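Local atomic coordinates of DNA mismatch repair protein PMS1 (Saccharomyces cerevisiae, PDB entry 3H4L), a protein that takes part in DNA mismatch repair in yeast and probably binds and hydrolyses ATP through its N-terminal GHKL-type domain. Residues N43-I48 with I57-N62; L236-F241 with I347-T352; Q283-N288 with P314-N319. All coordinates share one frame; numbering follows the deposited sequence.

Contact 1: residues N43-I48 with I57-N62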
loop_
_atom_site.group_PDB
_atom_site.type_symbol
_atom_site.label_atom_id
_atom_site.label_comp_id
_atom_site.label_asym_id
_atom_site.label_seq_id
_atom_site.Cartn_x
_atom_site.Cartn_y
_atom_site.Cartn_z
ATOM N N ASN B 43 8.841 -15.424 13.008
ATOM C CA ASN B 43 7.392 -15.557 13.085
ATOM C C ASN B 43 6.815 -14.202 12.700
ATOM O O ASN B 43 5.595 -14.026 12.622
ATOM C CB ASN B 43 6.920 -15.969 14.488
ATOM C CG ASN B 43 7.437 -15.052 15.576
ATOM O OD1 ASN B 43 7.380 -13.821 15.457
ATOM N ND2 ASN B 43 7.938 -15.651 16.656
ATOM N N GLN B 44 7.706 -13.245 12.457
ATOM C CA GLN B 44 7.282 -11.923 12.037
ATOM C C GLN B 44 8.119 -11.430 10.855
ATOM O O GLN B 44 9.347 -11.328 10.932
ATOM C CB GLN B 44 7.367 -10.920 13.192
ATOM C CG GLN B 44 6.377 -9.780 13.024
ATOM C CD GLN B 44 6.462 -8.726 14.113
ATOM O OE1 GLN B 44 6.529 -9.041 15.309
ATOM N NE2 GLN B 44 6.439 -7.456 13.701
ATOM N N ILE B 45 7.451 -11.124 9.751
ATOM C CA ILE B 45 8.157 -10.654 8.572
ATOM C C ILE B 45 7.571 -9.373 8.023
ATOM O O ILE B 45 6.395 -9.298 7.683
ATOM C CB ILE B 45 8.170 -11.719 7.479
ATOM C CG1 ILE B 45 8.924 -12.949 7.992
ATOM C CG2 ILE B 45 8.840 -11.166 6.230
ATOM C CD1 ILE B 45 8.899 -14.122 7.062
ATOM N N GLU B 46 8.420 -8.365 7.933
ATOM C CA GLU B 46 8.012 -7.065 7.460
ATOM C C GLU B 46 8.810 -6.729 6.218
ATOM O O GLU B 46 10.030 -6.897 6.192
ATOM C CB GLU B 46 8.268 -6.030 8.554
ATOM C CG GLU B 46 7.762 -4.641 8.252
ATOM C CD GLU B 46 8.172 -3.664 9.325
ATOM O OE1 GLU B 46 7.952 -3.986 10.520
ATOM O OE2 GLU B 46 8.714 -2.591 8.979
ATOM N N ILE B 47 8.104 -6.248 5.196
ATOM C CA ILE B 47 8.697 -5.901 3.916
ATOM C C ILE B 47 8.336 -4.469 3.575
ATOM O O ILE B 47 7.161 -4.106 3.519
ATOM C CB ILE B 47 8.158 -6.838 2.826
ATOM C CG1 ILE B 47 8.427 -8.292 3.222
ATOM C CG2 ILE B 47 8.794 -6.527 1.496
ATOM C CD1 ILE B 47 7.837 -9.287 2.269
ATOM N N ILE B 48 9.356 -3.653 3.353
ATOM C CA ILE B 48 9.145 -2.260 3.028
ATOM C C ILE B 48 9.710 -1.928 1.648
ATOM O O ILE B 48 10.902 -2.076 1.403
ATOM C CB ILE B 48 9.792 -1.372 4.108
ATOM C CG1 ILE B 48 9.077 -1.603 5.440
ATOM C CG2 ILE B 48 9.700 0.082 3.734
ATOM C CD1 ILE B 48 9.633 -0.782 6.592
ATOM N N ILE B 57 14.080 -2.500 -1.531
ATOM C CA ILE B 57 13.200 -3.431 -0.866
ATOM C C ILE B 57 13.896 -3.841 0.395
ATOM O O ILE B 57 15.077 -4.158 0.373
ATOM C CB ILE B 57 12.891 -4.682 -1.695
ATOM C CG1 ILE B 57 12.206 -5.693 -0.773
ATOM C CG2 ILE B 57 14.127 -5.221 -2.345
ATOM C CD1 ILE B 57 11.765 -6.946 -1.446
ATOM N N GLU B 58 13.157 -3.854 1.495
ATOM C CA GLU B 58 13.730 -4.229 2.770
ATOM C C GLU B 58 12.956 -5.373 3.416
ATOM O O GLU B 58 11.730 -5.357 3.491
ATOM C CB GLU B 58 13.773 -3.004 3.694
ATOM C CG GLU B 58 14.140 -3.327 5.147
ATOM C CD GLU B 58 14.200 -2.099 6.055
ATOM O OE1 GLU B 58 14.066 -2.271 7.287
ATOM O OE2 GLU B 58 14.392 -0.971 5.551
ATOM N N CYS B 59 13.677 -6.377 3.885
ATOM C CA CYS B 59 13.015 -7.496 4.527
ATOM C C CYS B 59 13.499 -7.621 5.969
ATOM O O CYS B 59 14.699 -7.813 6.215
ATOM C CB CYS B 59 13.285 -8.788 3.757
ATOM S SG CYS B 59 12.328 -10.172 4.359
ATOM N N SER B 60 12.560 -7.490 6.910
ATOM C CA SER B 60 12.865 -7.567 8.337
ATOM C C SER B 60 12.166 -8.715 9.030
ATOM O O SER B 60 10.952 -8.890 8.894
ATOM C CB SER B 60 12.472 -6.271 9.056
ATOM O OG SER B 60 13.509 -5.317 8.998
ATOM N N ASP B 61 12.932 -9.489 9.788
ATOM C CA ASP B 61 12.369 -10.612 10.510
ATOM C C ASP B 61 12.930 -10.662 11.926
ATOM O O ASP B 61 13.895 -9.964 12.253
ATOM C CB ASP B 61 12.690 -11.917 9.785
ATOM C CG ASP B 61 14.172 -12.217 9.755
ATOM O OD1 ASP B 61 14.813 -12.202 10.830
ATOM O OD2 ASP B 61 14.703 -12.482 8.654
ATOM N N ASN B 62 12.321 -11.493 12.765
ATOM C CA ASN B 62 12.779 -11.655 14.133
ATOM C C ASN B 62 13.371 -13.062 14.279
ATOM O O ASN B 62 13.271 -13.697 15.330
ATOM C CB ASN B 62 11.613 -11.440 15.106
ATOM C CG ASN B 62 10.422 -12.330 14.801
ATOM O OD1 ASN B 62 10.440 -13.107 13.840
ATOM N ND2 ASN B 62 9.372 -12.218 15.621
#

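Contact 2: residues L236-F241 with I347-T352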
loop_
_atom_site.group_PDB
_atom_site.type_symbol
_atom_site.label_atom_id
_atom_site.label_comp_id
_atom_site.label_asym_id
_atom_site.label_seq_id
_atom_site.Cartn_x
_atom_site.Cartn_y
_atom_site.Cartn_z
ATOM N N LEU B 236 -5.576 -38.813 0.218
ATOM C CA LEU B 236 -5.263 -39.726 -0.878
ATOM C C LEU B 236 -4.386 -40.867 -0.364
ATOM O O LEU B 236 -3.195 -40.681 -0.118
ATOM C CB LEU B 236 -4.511 -38.986 -1.982
ATOM C CG LEU B 236 -5.072 -37.623 -2.382
ATOM C CD1 LEU B 236 -4.134 -36.949 -3.375
ATOM C CD2 LEU B 236 -6.462 -37.802 -2.969
ATOM N N ASP B 237 -4.970 -42.045 -0.186
ATOM C CA ASP B 237 -4.197 -43.187 0.284
ATOM C C ASP B 237 -3.409 -43.709 -0.910
ATOM O O ASP B 237 -3.988 -44.216 -1.871
ATOM C CB ASP B 237 -5.123 -44.279 0.813
ATOM C CG ASP B 237 -4.363 -45.417 1.463
ATOM O OD1 ASP B 237 -3.524 -46.038 0.778
ATOM O OD2 ASP B 237 -4.604 -45.687 2.660
ATOM N N LEU B 238 -2.087 -43.594 -0.850
ATOM C CA LEU B 238 -1.251 -44.028 -1.959
ATOM C C LEU B 238 -0.343 -45.220 -1.634
ATOM O O LEU B 238 0.506 -45.594 -2.444
ATOM C CB LEU B 238 -0.403 -42.846 -2.426
ATOM C CG LEU B 238 -0.075 -42.754 -3.913
ATOM C CD1 LEU B 238 -1.335 -42.461 -4.704
ATOM C CD2 LEU B 238 0.923 -41.651 -4.135
ATOM N N ASN B 239 -0.534 -45.819 -0.461
ATOM C CA ASN B 239 0.275 -46.958 -0.015
ATOM C C ASN B 239 0.421 -48.109 -1.020
ATOM O O ASN B 239 1.511 -48.664 -1.179
ATOM C CB ASN B 239 -0.279 -47.498 1.307
ATOM C CG ASN B 239 -0.100 -46.522 2.457
ATOM O OD1 ASN B 239 1.023 -46.207 2.847
ATOM N ND2 ASN B 239 -1.208 -46.034 3.001
ATOM N N PRO B 240 -0.671 -48.499 -1.697
ATOM C CA PRO B 240 -0.549 -49.593 -2.662
ATOM C C PRO B 240 0.049 -49.140 -3.996
ATOM O O PRO B 240 0.020 -49.882 -4.976
ATOM C CB PRO B 240 -1.987 -50.069 -2.811
ATOM C CG PRO B 240 -2.756 -48.792 -2.698
ATOM C CD PRO B 240 -2.085 -48.125 -1.512
ATOM N N PHE B 241 0.592 -47.925 -4.032
ATOM C CA PHE B 241 1.174 -47.398 -5.262
ATOM C C PHE B 241 2.671 -47.106 -5.208
ATOM O O PHE B 241 3.238 -46.626 -6.189
ATOM C CB PHE B 241 0.438 -46.131 -5.704
ATOM C CG PHE B 241 -0.969 -46.371 -6.180
ATOM C CD1 PHE B 241 -1.954 -46.799 -5.300
ATOM C CD2 PHE B 241 -1.311 -46.141 -7.507
ATOM C CE1 PHE B 241 -3.262 -46.991 -5.732
ATOM C CE2 PHE B 241 -2.614 -46.330 -7.949
ATOM C CZ PHE B 241 -3.594 -46.756 -7.058
ATOM N N ILE B 347 -1.668 -38.006 -9.420
ATOM C CA ILE B 347 -2.497 -37.227 -10.323
ATOM C C ILE B 347 -3.860 -37.878 -10.584
ATOM O O ILE B 347 -4.873 -37.189 -10.693
ATOM C CB ILE B 347 -1.769 -37.014 -11.672
ATOM C CG1 ILE B 347 -0.416 -36.329 -11.424
ATOM C CG2 ILE B 347 -2.632 -36.168 -12.606
ATOM C CD1 ILE B 347 0.499 -36.266 -12.646
ATOM N N ASP B 348 -3.885 -39.205 -10.669
ATOM C CA ASP B 348 -5.127 -39.927 -10.935
ATOM C C ASP B 348 -6.036 -40.090 -9.723
ATOM O O ASP B 348 -7.261 -39.961 -9.831
ATOM C CB ASP B 348 -4.811 -41.303 -11.529
ATOM C CG ASP B 348 -4.192 -41.206 -12.907
ATOM O OD1 ASP B 348 -4.894 -40.747 -13.839
ATOM O OD2 ASP B 348 -3.006 -41.577 -13.056
ATOM N N ILE B 349 -5.442 -40.384 -8.573
ATOM C CA ILE B 349 -6.222 -40.551 -7.356
ATOM C C ILE B 349 -6.779 -39.200 -6.921
ATOM O O ILE B 349 -7.844 -39.124 -6.311
ATOM C CB ILE B 349 -5.366 -41.175 -6.229
ATOM C CG1 ILE B 349 -5.069 -42.639 -6.579
ATOM C CG2 ILE B 349 -6.082 -41.059 -4.891
ATOM C CD1 ILE B 349 -4.427 -43.435 -5.462
ATOM N N PHE B 350 -6.061 -38.136 -7.256
ATOM C CA PHE B 350 -6.500 -36.793 -6.918
ATOM C C PHE B 350 -7.655 -36.395 -7.840
ATOM O O PHE B 350 -8.706 -35.932 -7.386
ATOM C CB PHE B 350 -5.346 -35.795 -7.086
ATOM C CG PHE B 350 -5.742 -34.367 -6.821
ATOM C CD1 PHE B 350 -5.979 -33.926 -5.522
ATOM C CD2 PHE B 350 -5.943 -33.482 -7.876
ATOM C CE1 PHE B 350 -6.416 -32.626 -5.280
ATOM C CE2 PHE B 350 -6.382 -32.176 -7.646
ATOM C CZ PHE B 350 -6.619 -31.747 -6.348
ATOM N N LYS B 351 -7.447 -36.587 -9.141
ATOM C CA LYS B 351 -8.443 -36.234 -10.142
ATOM C C LYS B 351 -9.816 -36.799 -9.809
ATOM O O LYS B 351 -10.809 -36.079 -9.851
ATOM C CB LYS B 351 -8.001 -36.722 -11.523
ATOM C CG LYS B 351 -8.879 -36.231 -12.670
ATOM C CD LYS B 351 -8.498 -36.884 -14.004
ATOM C CE LYS B 351 -7.038 -36.615 -14.385
ATOM N NZ LYS B 351 -6.647 -37.235 -15.691
ATOM N N THR B 352 -9.878 -38.080 -9.462
ATOM C CA THR B 352 -11.165 -38.686 -9.141
ATOM C C THR B 352 -11.645 -38.284 -7.748
ATOM O O THR B 352 -12.844 -38.121 -7.531
ATOM C CB THR B 352 -11.111 -40.240 -9.234
ATOM O OG1 THR B 352 -10.486 -40.787 -8.062
ATOM C CG2 THR B 352 -10.321 -40.668 -10.470
#

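Contact 3: residues Q283-N288 with P314-N319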
loop_
_atom_site.group_PDB
_atom_site.type_symbol
_atom_site.label_atom_id
_atom_site.label_comp_id
_atom_site.label_asym_id
_atom_site.label_seq_id
_atom_site.Cartn_x
_atom_site.Cartn_y
_atom_site.Cartn_z
ATOM N N GLN B 283 -4.652 -18.984 -8.106
ATOM C CA GLN B 283 -4.422 -20.389 -7.780
ATOM C C GLN B 283 -3.098 -20.614 -7.022
ATOM O O GLN B 283 -2.017 -20.345 -7.546
ATOM C CB GLN B 283 -4.457 -21.222 -9.071
ATOM C CG GLN B 283 -5.605 -20.851 -10.021
ATOM C CD GLN B 283 -5.828 -21.876 -11.129
ATOM O OE1 GLN B 283 -4.889 -22.303 -11.801
ATOM N NE2 GLN B 283 -7.082 -22.263 -11.328
ATOM N N PHE B 284 -3.200 -21.109 -5.786
ATOM C CA PHE B 284 -2.029 -21.375 -4.941
ATOM C C PHE B 284 -1.999 -22.831 -4.475
ATOM O O PHE B 284 -3.003 -23.357 -3.981
ATOM C CB PHE B 284 -2.036 -20.490 -3.686
ATOM C CG PHE B 284 -2.052 -19.023 -3.971
ATOM C CD1 PHE B 284 -3.235 -18.377 -4.278
ATOM C CD2 PHE B 284 -0.876 -18.279 -3.930
ATOM C CE1 PHE B 284 -3.251 -17.007 -4.538
ATOM C CE2 PHE B 284 -0.884 -16.907 -4.190
ATOM C CZ PHE B 284 -2.075 -16.273 -4.494
ATOM N N ILE B 285 -0.841 -23.469 -4.607
ATOM C CA ILE B 285 -0.674 -24.863 -4.189
ATOM C C ILE B 285 0.561 -24.989 -3.321
ATOM O O ILE B 285 1.628 -24.458 -3.648
ATOM C CB ILE B 285 -0.459 -25.784 -5.373
ATOM C CG1 ILE B 285 0.747 -25.260 -6.151
ATOM C CG2 ILE B 285 -1.717 -25.865 -6.209
ATOM C CD1 ILE B 285 1.014 -25.918 -7.428
ATOM N N TYR B 286 0.424 -25.717 -2.226
ATOM C CA TYR B 286 1.538 -25.897 -1.326
ATOM C C TYR B 286 1.792 -27.354 -0.967
ATOM O O TYR B 286 0.865 -28.151 -0.825
ATOM C CB TYR B 286 1.301 -25.127 -0.033
ATOM C CG TYR B 286 0.819 -23.711 -0.200
ATOM C CD1 TYR B 286 -0.515 -23.439 -0.488
ATOM C CD2 TYR B 286 1.683 -22.638 0.012
ATOM C CE1 TYR B 286 -0.979 -22.133 -0.539
ATOM C CE2 TYR B 286 1.231 -21.333 -0.042
ATOM C CZ TYR B 286 -0.102 -21.083 -0.306
ATOM O OH TYR B 286 -0.575 -19.792 -0.257
ATOM N N VAL B 287 3.069 -27.689 -0.826
ATOM C CA VAL B 287 3.480 -29.024 -0.431
ATOM C C VAL B 287 4.320 -28.782 0.814
ATOM O O VAL B 287 5.412 -28.211 0.750
ATOM C CB VAL B 287 4.313 -29.713 -1.523
ATOM C CG1 VAL B 287 4.781 -31.084 -1.038
ATOM C CG2 VAL B 287 3.477 -29.860 -2.779
ATOM N N ASN B 288 3.783 -29.200 1.954
ATOM C CA ASN B 288 4.442 -29.000 3.238
ATOM C C ASN B 288 4.723 -27.515 3.474
ATOM O O ASN B 288 5.868 -27.104 3.670
ATOM C CB ASN B 288 5.739 -29.815 3.334
ATOM C CG ASN B 288 5.491 -31.315 3.290
ATOM O OD1 ASN B 288 4.460 -31.811 3.761
ATOM N ND2 ASN B 288 6.446 -32.048 2.732
ATOM N N PRO B 314 -11.273 -22.298 -11.243
ATOM C CA PRO B 314 -11.390 -22.311 -9.784
ATOM C C PRO B 314 -10.304 -21.557 -9.036
ATOM O O PRO B 314 -9.146 -21.545 -9.448
ATOM C CB PRO B 314 -11.346 -23.794 -9.464
ATOM C CG PRO B 314 -10.341 -24.293 -10.463
ATOM C CD PRO B 314 -10.759 -23.589 -11.741
ATOM N N ALA B 315 -10.692 -20.915 -7.940
ATOM C CA ALA B 315 -9.727 -20.227 -7.094
ATOM C C ALA B 315 -9.150 -21.379 -6.258
ATOM O O ALA B 315 -9.902 -22.204 -5.732
ATOM C CB ALA B 315 -10.423 -19.215 -6.202
ATOM N N VAL B 316 -7.826 -21.449 -6.141
ATOM C CA VAL B 316 -7.209 -22.544 -5.402
ATOM C C VAL B 316 -6.302 -22.160 -4.246
ATOM O O VAL B 316 -5.518 -21.218 -4.333
ATOM C CB VAL B 316 -6.386 -23.439 -6.334
ATOM C CG1 VAL B 316 -5.996 -24.730 -5.602
ATOM C CG2 VAL B 316 -7.170 -23.724 -7.595
ATOM N N PHE B 317 -6.421 -22.929 -3.171
ATOM C CA PHE B 317 -5.631 -22.764 -1.955
ATOM C C PHE B 317 -5.540 -24.160 -1.354
ATOM O O PHE B 317 -6.267 -24.497 -0.419
ATOM C CB PHE B 317 -6.324 -21.830 -0.958
ATOM C CG PHE B 317 -6.602 -20.467 -1.499
ATOM C CD1 PHE B 317 -7.890 -20.107 -1.876
ATOM C CD2 PHE B 317 -5.575 -19.541 -1.640
ATOM C CE1 PHE B 317 -8.159 -18.838 -2.386
ATOM C CE2 PHE B 317 -5.829 -18.265 -2.151
ATOM C CZ PHE B 317 -7.122 -17.915 -2.525
ATOM N N LEU B 318 -4.653 -24.980 -1.901
ATOM C CA LEU B 318 -4.525 -26.336 -1.403
ATOM C C LEU B 318 -3.146 -26.696 -0.915
ATOM O O LEU B 318 -2.146 -26.435 -1.581
ATOM C CB LEU B 318 -4.945 -27.324 -2.484
ATOM C CG LEU B 318 -6.376 -27.134 -2.972
ATOM C CD1 LEU B 318 -6.692 -28.218 -3.974
ATOM C CD2 LEU B 318 -7.341 -27.193 -1.800
ATOM N N ASN B 319 -3.099 -27.304 0.261
ATOM C CA ASN B 319 -1.833 -27.732 0.822
ATOM C C ASN B 319 -1.768 -29.245 0.803
ATOM O O ASN B 319 -2.668 -29.913 1.314
ATOM C CB ASN B 319 -1.670 -27.247 2.265
ATOM C CG ASN B 319 -0.358 -27.713 2.889
ATOM O OD1 ASN B 319 0.730 -27.294 2.476
ATOM N ND2 ASN B 319 -0.459 -28.597 3.878
#

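Contact 1: residues N43-I48 with I57-N62
Asn-62 and Asn-43 meet through their side-chain amides, set almost at right angles (planes 84° apart). ND2 of Asn-62 donates to Asn-43 OD1 at 2.6 Å; the bond runs in the plane of the donor's own amide but arrives above the carbonyl plane of the acceptor. OD1 of Asn-62 is gripped by two backbone donors: Asn-43 N lies in its carbonyl plane on a lone pair at 2.9 Å, whereas Gln-44 N stands above that plane at 3.1 Å. With both ends of the amide engaged, its rotation is fixed. In Asn-62, CG sits between the backbone N and the carbonyl carbon (chi1 54°), which places the amide against Asn-43 and Gln-44 N.

Beyond this clasp the two strands form an antiparallel hairpin, the directions of 44-48 and 57-61 being 164° apart. Glu-46 and Ser-60 are a hydrogen-bonded pair, with Ser-60 N 2.7 Å from Glu-46 O, and Ile-48 with Glu-58 is the next. On the face of Ile-45, Ile-47 and Cys-59, Ile-47 CG2 lies 4.2 Å from Ile-57 CG1, the two side chains alongside each other and pointing the same way, while Cys-59 SG approaches Ile-45 CG2 to 4.1 Å.

Asp-61 turns its carboxylate away from the partner strand and into the nucleotide pocket. Its OD2 bonds N6 of the bound ATP analogue and Ser-37 OG, and its OD1 takes Gly-63 N and Thr-145 N, an arrangement characteristic of the adenine-binding aspartate of GHKL ATPases. Ser-60 OG, on the other face, bonds Thr-146 OG1. Helix 26-39 packs on the face of Ile-45 and Cys-59, with strand 189-195 running parallel beside 44-50 and strand 144-150 antiparallel beside 56-61.

Contact 2: residues L236-F241 with I347-T352
OD1 of Asp-237, a residue whose backbone O also rests against Ile-349 CD1, is held by two donors of Asn-239. The backbone N, 3.2 Å from OD1, closes an Asx turn, and ND2 reaches OD1 from the same face of the carboxylate, both donors standing above its plane. This turn ends edge strand 229-237 and leads into the 3-10 segment 239-241, where Phe-241 N bonds Leu-238 O at 2.8 Å. Asn-239 is tied further by its OD1 to Tyr-260 N.

The contact itself is apolar packing of helix 343-362 against the strand end and the turn that follows it, within the S5-like domain that follows the ATPase region in the MutL family. Ile-349 carries it, reached by every touching residue of 236-241. Its CG2 branch lies 3.8 Å from Leu-236 CD2, the two side chains sliding past one another in opposite directions. Leu-236 CD1 meets Phe-350 beside it, 4.1 Å from CB and near the plane of the ring, at its edge; the Phe-350 side chain also packs on Leu-297 of helix 295-306.

The longer branch of Ile-349, with CG1 anti to the carbonyl carbon (chi1 -70°) and CD1 extended beyond it, reaches toward Leu-238 and Phe-241. CD1 of Leu-238 comes up obliquely to Ile-349 CD1, though their modelled closeness is doubtful. The same Ile-349 CD1 sits over one face of the Phe-241 ring as a CH-pi contact, 4.0 Å from the centroid and 21° off the normal, displaced toward the rim with CE1 and CZ each 3.8 Å away.

Contact 3: residues Q283-N288 with P314-N319
Phe-284 and Phe-317 lie side by side on one face of a parallel strand pair (directions 2° apart), rim to rim, with centroids 5.5 Å apart and planes at 9°. Both have CG anti to the carbonyl carbon (chi1 -58°), which sends both rings the same way. Beneath them the backbones are bound firmly: Phe-284 N to Val-316 O at 2.7 Å, Leu-318 N to Phe-284 O at 3.1 Å, and Tyr-286 N to Leu-318 O. Pairing continues to Leu-320. Buried Asn-319 sets OD1 3.4 Å from Tyr-286 CB; this OD1 accepts from Lys-289 N, and ND2 donates to Glu-321 OE1.

The solvent side lies at partly exposed Gln-283 and Phe-284. The extended Gln-283 chain passes obliquely across buried Val-316 and donates NE2 to Pro-314 O at 2.9 Å, within both amide and carbonyl planes, as well as to Asn-302 OD1. An alanine here would remove that donor, and Pro-314 O and Asn-302 OD1 would probably both be left without this partner.

The pair forms a beta-alpha-beta unit through helix 295-306, which packs by Leu-298 on Gln-283 and Ile-285, while helices 167-184 and 213-221 pack on the side of Tyr-286 and Phe-317. Strand 316-321 also pairs antiparallel with 261-269, leaving 283-287 outermost in this chain's sheet.

Overall arrangement
Contact 1 belongs to the eight-stranded ATPase sheet, whereas contacts 2 and 3 share the four-stranded sheet of the S5-like region. Contact 3 is the most buried; contact 1 is partly buried beside the nucleotide, and contact 2 is also partly buried, but at the outlying end of an edge strand, its centre about 27 Å from that of the chain. Contacts 1 and 3 are strand pairings, antiparallel and parallel respectively, carried mainly by backbone bonds, with amide side chains clamping one end of each; contact 2 is apolar packing of a helix on a strand end and turn. Contacts 2 and 3 meet through Phe-350 CZ and Leu-318 CD1, 4.3 Å apart; contact 1's nearest atoms are about 13 Å from contact 3.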